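Local coordinates for protein O-ureido-L-serine synthase (Streptomyces lavendulae, PDB 3X44) that catalyses the pyridoxal-phosphate-dependent addition of hydroxyurea to O-acetyl-L-serine, giving O-ureido-L-serine for biosynthesis of the antibiotic D-cycloserine, at residues A[6-9]-A[10-13]; A[44-47]-A[48-52]. The protein carries 1 engineered substitution. One frame throughout, in Å; residues are numbered along the deposited sequence.

Interaction 1 (A[6-9]-A[10-13])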
loop_
_atom_site.group_PDB
_atom_site.type_symbol
_atom_site.label_atom_id
_atom_site.label_comp_id
_atom_site.label_asym_id
_atom_site.label_seq_id
_atom_site.Cartn_x
_atom_site.Cartn_y
_atom_site.Cartn_z
ATOM N N SER A 6 2.520 13.413 8.987
ATOM C CA SER A 6 2.663 13.153 10.414
ATOM C C SER A 6 2.811 11.669 10.691
ATOM O O SER A 6 2.343 10.835 9.919
ATOM C CB SER A 6 1.446 13.688 11.178
ATOM O OG SER A 6 1.451 13.255 12.531
ATOM N N ILE A 7 3.460 11.354 11.805
ATOM C CA ILE A 7 3.662 9.969 12.218
ATOM C C ILE A 7 2.300 9.331 12.512
ATOM O O ILE A 7 2.122 8.116 12.389
ATOM C CB ILE A 7 4.566 9.894 13.481
ATOM C CG1 ILE A 7 4.830 8.431 13.852
ATOM C CG2 ILE A 7 3.911 10.623 14.647
ATOM C CD1 ILE A 7 5.793 7.728 12.905
ATOM N N LEU A 8 1.328 10.164 12.876
ATOM C CA LEU A 8 -0.012 9.661 13.182
ATOM C C LEU A 8 -0.732 9.168 11.927
ATOM O O LEU A 8 -1.768 8.506 12.020
ATOM C CB LEU A 8 -0.854 10.748 13.861
ATOM C CG LEU A 8 -0.267 11.494 15.068
ATOM C CD1 LEU A 8 -1.346 12.389 15.686
ATOM C CD2 LEU A 8 0.269 10.506 16.096
ATOM N N ASP A 9 -0.189 9.491 10.754
ATOM C CA ASP A 9 -0.811 9.065 9.503
ATOM C C ASP A 9 -0.421 7.627 9.153
ATOM O O ASP A 9 -0.855 7.083 8.135
ATOM C CB ASP A 9 -0.419 10.013 8.357
ATOM C CG ASP A 9 -0.904 11.439 8.587
ATOM O OD1 ASP A 9 -1.943 11.616 9.259
ATOM O OD2 ASP A 9 -0.244 12.385 8.106
ATOM N N THR A 10 0.397 7.014 10.006
ATOM C CA THR A 10 0.829 5.637 9.788
ATOM C C THR A 10 0.066 4.701 10.707
ATOM O O THR A 10 0.332 3.504 10.747
ATOM C CB THR A 10 2.335 5.454 10.062
ATOM O OG1 THR A 10 2.584 5.579 11.469
ATOM C CG2 THR A 10 3.146 6.494 9.298
ATOM N N ILE A 11 -0.882 5.256 11.454
ATOM C CA ILE A 11 -1.680 4.451 12.363
ATOM C C ILE A 11 -2.703 3.607 11.593
ATOM O O ILE A 11 -3.357 4.088 10.665
ATOM C CB ILE A 11 -2.409 5.347 13.399
ATOM C CG1 ILE A 11 -1.405 5.829 14.453
ATOM C CG2 ILE A 11 -3.556 4.576 14.052
ATOM C CD1 ILE A 11 -1.950 6.863 15.421
ATOM N N GLY A 12 -2.824 2.340 11.983
ATOM C CA GLY A 12 -3.765 1.451 11.334
ATOM C C GLY A 12 -3.135 0.689 10.185
ATOM O O GLY A 12 -1.911 0.650 10.059
ATOM N N ARG A 13 -3.983 0.077 9.362
ATOM C CA ARG A 13 -3.552 -0.695 8.210
ATOM C C ARG A 13 -2.438 -1.674 8.567
ATOM O O ARG A 13 -1.380 -1.689 7.939
ATOM C CB ARG A 13 -3.093 0.249 7.090
ATOM C CG ARG A 13 -4.237 1.030 6.461
ATOM C CD ARG A 13 -3.735 2.070 5.474
ATOM N NE ARG A 13 -2.550 2.772 5.968
ATOM C CZ ARG A 13 -2.581 3.894 6.680
ATOM N NH1 ARG A 13 -3.740 4.459 6.992
ATOM N NH2 ARG A 13 -1.445 4.452 7.087
#

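Interaction 2 (A[44-47]-A[48-52])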
loop_
_atom_site.group_PDB
_atom_site.type_symbol
_atom_site.label_atom_id
_atom_site.label_comp_id
_atom_site.label_asym_id
_atom_site.label_seq_id
_atom_site.Cartn_x
_atom_site.Cartn_y
_atom_site.Cartn_z
ATOM N N ASP A 44 -3.118 2.629 19.627
ATOM C CA ASP A 44 -2.944 3.794 18.772
ATOM C C ASP A 44 -4.250 4.207 18.082
ATOM O O ASP A 44 -4.499 5.396 17.857
ATOM C CB ASP A 44 -1.904 3.500 17.693
ATOM C CG ASP A 44 -0.477 3.616 18.192
ATOM O OD1 ASP A 44 0.418 3.711 17.332
ATOM O OD2 ASP A 44 -0.236 3.607 19.417
ATOM N N ARG A 45 -5.074 3.221 17.734
ATOM C CA ARG A 45 -6.333 3.495 17.052
ATOM C C ARG A 45 -7.305 4.268 17.938
ATOM O O ARG A 45 -7.987 5.183 17.481
ATOM C CB ARG A 45 -6.982 2.189 16.593
ATOM C CG ARG A 45 -6.166 1.407 15.566
ATOM C CD ARG A 45 -6.713 -0.005 15.406
ATOM N NE ARG A 45 -5.857 -0.853 14.580
ATOM C CZ ARG A 45 -5.996 -0.998 13.264
ATOM N NH1 ARG A 45 -6.958 -0.349 12.622
ATOM N NH2 ARG A 45 -5.172 -1.800 12.592
ATOM N N LEU A 46 -7.362 3.889 19.206
ATOM C CA LEU A 46 -8.239 4.539 20.160
ATOM C C LEU A 46 -7.726 5.942 20.483
ATOM O O LEU A 46 -8.489 6.906 20.473
ATOM C CB LEU A 46 -8.310 3.698 21.437
ATOM C CG LEU A 46 -9.103 4.198 22.645
ATOM C CD1 LEU A 46 -9.489 3.004 23.505
ATOM C CD2 LEU A 46 -8.269 5.177 23.456
ATOM N N ALA A 47 -6.427 6.048 20.759
ATOM C CA ALA A 47 -5.821 7.327 21.104
ATOM C C ALA A 47 -6.071 8.401 20.057
ATOM O O ALA A 47 -6.451 9.520 20.391
ATOM C CB ALA A 47 -4.327 7.149 21.327
ATOM N N LEU A 48 -5.845 8.058 18.795
ATOM C CA LEU A 48 -6.050 8.993 17.696
ATOM C C LEU A 48 -7.529 9.347 17.568
ATOM O O LEU A 48 -7.896 10.516 17.423
ATOM C CB LEU A 48 -5.564 8.371 16.383
ATOM C CG LEU A 48 -5.774 9.199 15.116
ATOM C CD1 LEU A 48 -4.887 10.432 15.162
ATOM C CD2 LEU A 48 -5.462 8.354 13.896
ATOM N N SER A 49 -8.373 8.323 17.634
ATOM C CA SER A 49 -9.802 8.513 17.496
ATOM C C SER A 49 -10.410 9.434 18.536
ATOM O O SER A 49 -11.140 10.359 18.192
ATOM C CB SER A 49 -10.525 7.172 17.543
ATOM O OG SER A 49 -11.894 7.359 17.232
ATOM N N VAL A 50 -10.116 9.172 19.805
ATOM C CA VAL A 50 -10.653 9.977 20.891
ATOM C C VAL A 50 -10.195 11.431 20.792
ATOM O O VAL A 50 -10.982 12.357 21.001
ATOM C CB VAL A 50 -10.235 9.399 22.265
ATOM C CG1 VAL A 50 -10.691 10.329 23.376
ATOM C CG2 VAL A 50 -10.842 8.000 22.450
ATOM N N VAL A 51 -8.924 11.622 20.462
ATOM C CA VAL A 51 -8.350 12.957 20.328
ATOM C C VAL A 51 -8.963 13.718 19.148
ATOM O O VAL A 51 -9.357 14.879 19.284
ATOM C CB VAL A 51 -6.815 12.869 20.151
ATOM C CG1 VAL A 51 -6.258 14.183 19.627
ATOM C CG2 VAL A 51 -6.178 12.518 21.476
ATOM N N LEU A 52 -9.047 13.066 17.993
ATOM C CA LEU A 52 -9.631 13.691 16.806
ATOM C C LEU A 52 -11.095 14.054 17.063
ATOM O O LEU A 52 -11.551 15.140 16.710
ATOM C CB LEU A 52 -9.547 12.743 15.607
ATOM C CG LEU A 52 -8.159 12.444 15.029
ATOM C CD1 LEU A 52 -8.314 11.537 13.824
ATOM C CD2 LEU A 52 -7.444 13.733 14.644
#

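Interaction 1 (A[6-9]-A[10-13])
Thr10 turns back on Ile7 and grips its carbonyl oxygen twice: Ile7 O receives Thr10 OG1 at 2.7 Å and Thr10 N at 3.1 Å. The two approach from different directions, the hydroxyl in the carbonyl plane and the amide from above it, 55° out. The hydroxyl can do this because OG1 sits between the backbone N and the carbonyl carbon (chi1 70°). This is the tight, buried part, where Thr10 also packs on Pro38 and on Phe36 of the second subunit. Beside it Ile11 lays CD1 4.3 Å from Leu8 CD2, and a weak bond runs from Ile11 N to Leu8 O.

The solvent side is looser. Arg13 is exposed, and its chain bends at chi3 (-42°) so that the guanidinium returns edge-on to the backbone, where NH2 gives one hydrogen bond of 2.9 Å to Asp9 O. The Asp9 carboxylate has a different partner: its OD2 accepts from Ser6 N, from above the carboxylate plane. Ser6 OG in turn accepts from Leu8 N at 3.1 Å, an ST turn leading into the short 3-10 segment ahead of strand 16-18.

Interaction 2 (A[44-47]-A[48-52])
Leu48 and Ser49 meet Asp44 and Arg45 through backbone; the flat ends of the latter two, a carboxylate and a guanidinium, lay neither a face nor an edge on 48-52. Both groups find their polar partners outside the contact. Asp44 OD1 accepts from Gly39 N, while Arg45 makes two salt bridges, NE with Glu34 and NH2 with Glu159. Two carboxylates on one guanidinium should help keep it charged in this buried setting and fix its rotation.

The two halves are joined chiefly by main-chain hydrogen bonds. Leu48 N bonds to Asp44 O at 3.1 Å, Ser49 N to Arg45 O at 3.2 Å, Val50 N to Leu46 O at 2.9 Å and Val51 N to Ala47 O at 3.2 Å. These i to i+4 bonds are those of an alpha-helix, here 43-56, the helix that in the fold of the cysteine synthase family starts at the lysine carrying the cofactor; that residue is the engineered Ala43 in this model.

Among the side chains, Leu46 and Val50 lie side by side and point the same way, one turn apart, with Leu46 CD2 3.9 Å from Val50 CG2. Val50 CG2 also sits 3.3 Å from Leu46 O, since it stands beside its own backbone N, anti to the carbonyl carbon. Val51 approaches the backbone in the same way, its CG2 3.2 Å from Ala47 O. Ser49 packs by CB against Arg45 O, and its OG, anti to the backbone N (chi1 -172°), is carried away to bond with Ala147 O. Ala47 has only a methyl to offer, and it packs on Ala77 and Val81 of helix 73-85.

How the interactions relate
Interaction 1 packs against the helix of interaction 2, their centres about 11 Å apart. Ile11 packs on the helix, its CD1 3.8 Å from Asp44 O and 4.0 Å from Leu48 CB, and Leu8 also touches Leu48. A little further on, Gly12 CA is 3.8 Å from Arg45 NH2, and Glu159 ties the two together, taking Arg13 N on one carboxylate oxygen and Arg45 NH2 on the other. Interaction 2 is the one close to the active site: the Leu46 side chain is about 5 Å from the bound O-ureido-L-serine–cofactor adduct, against about 13 Å for that of Ile11. Residues 6-13 thus lie against the helix but farther from the ligand.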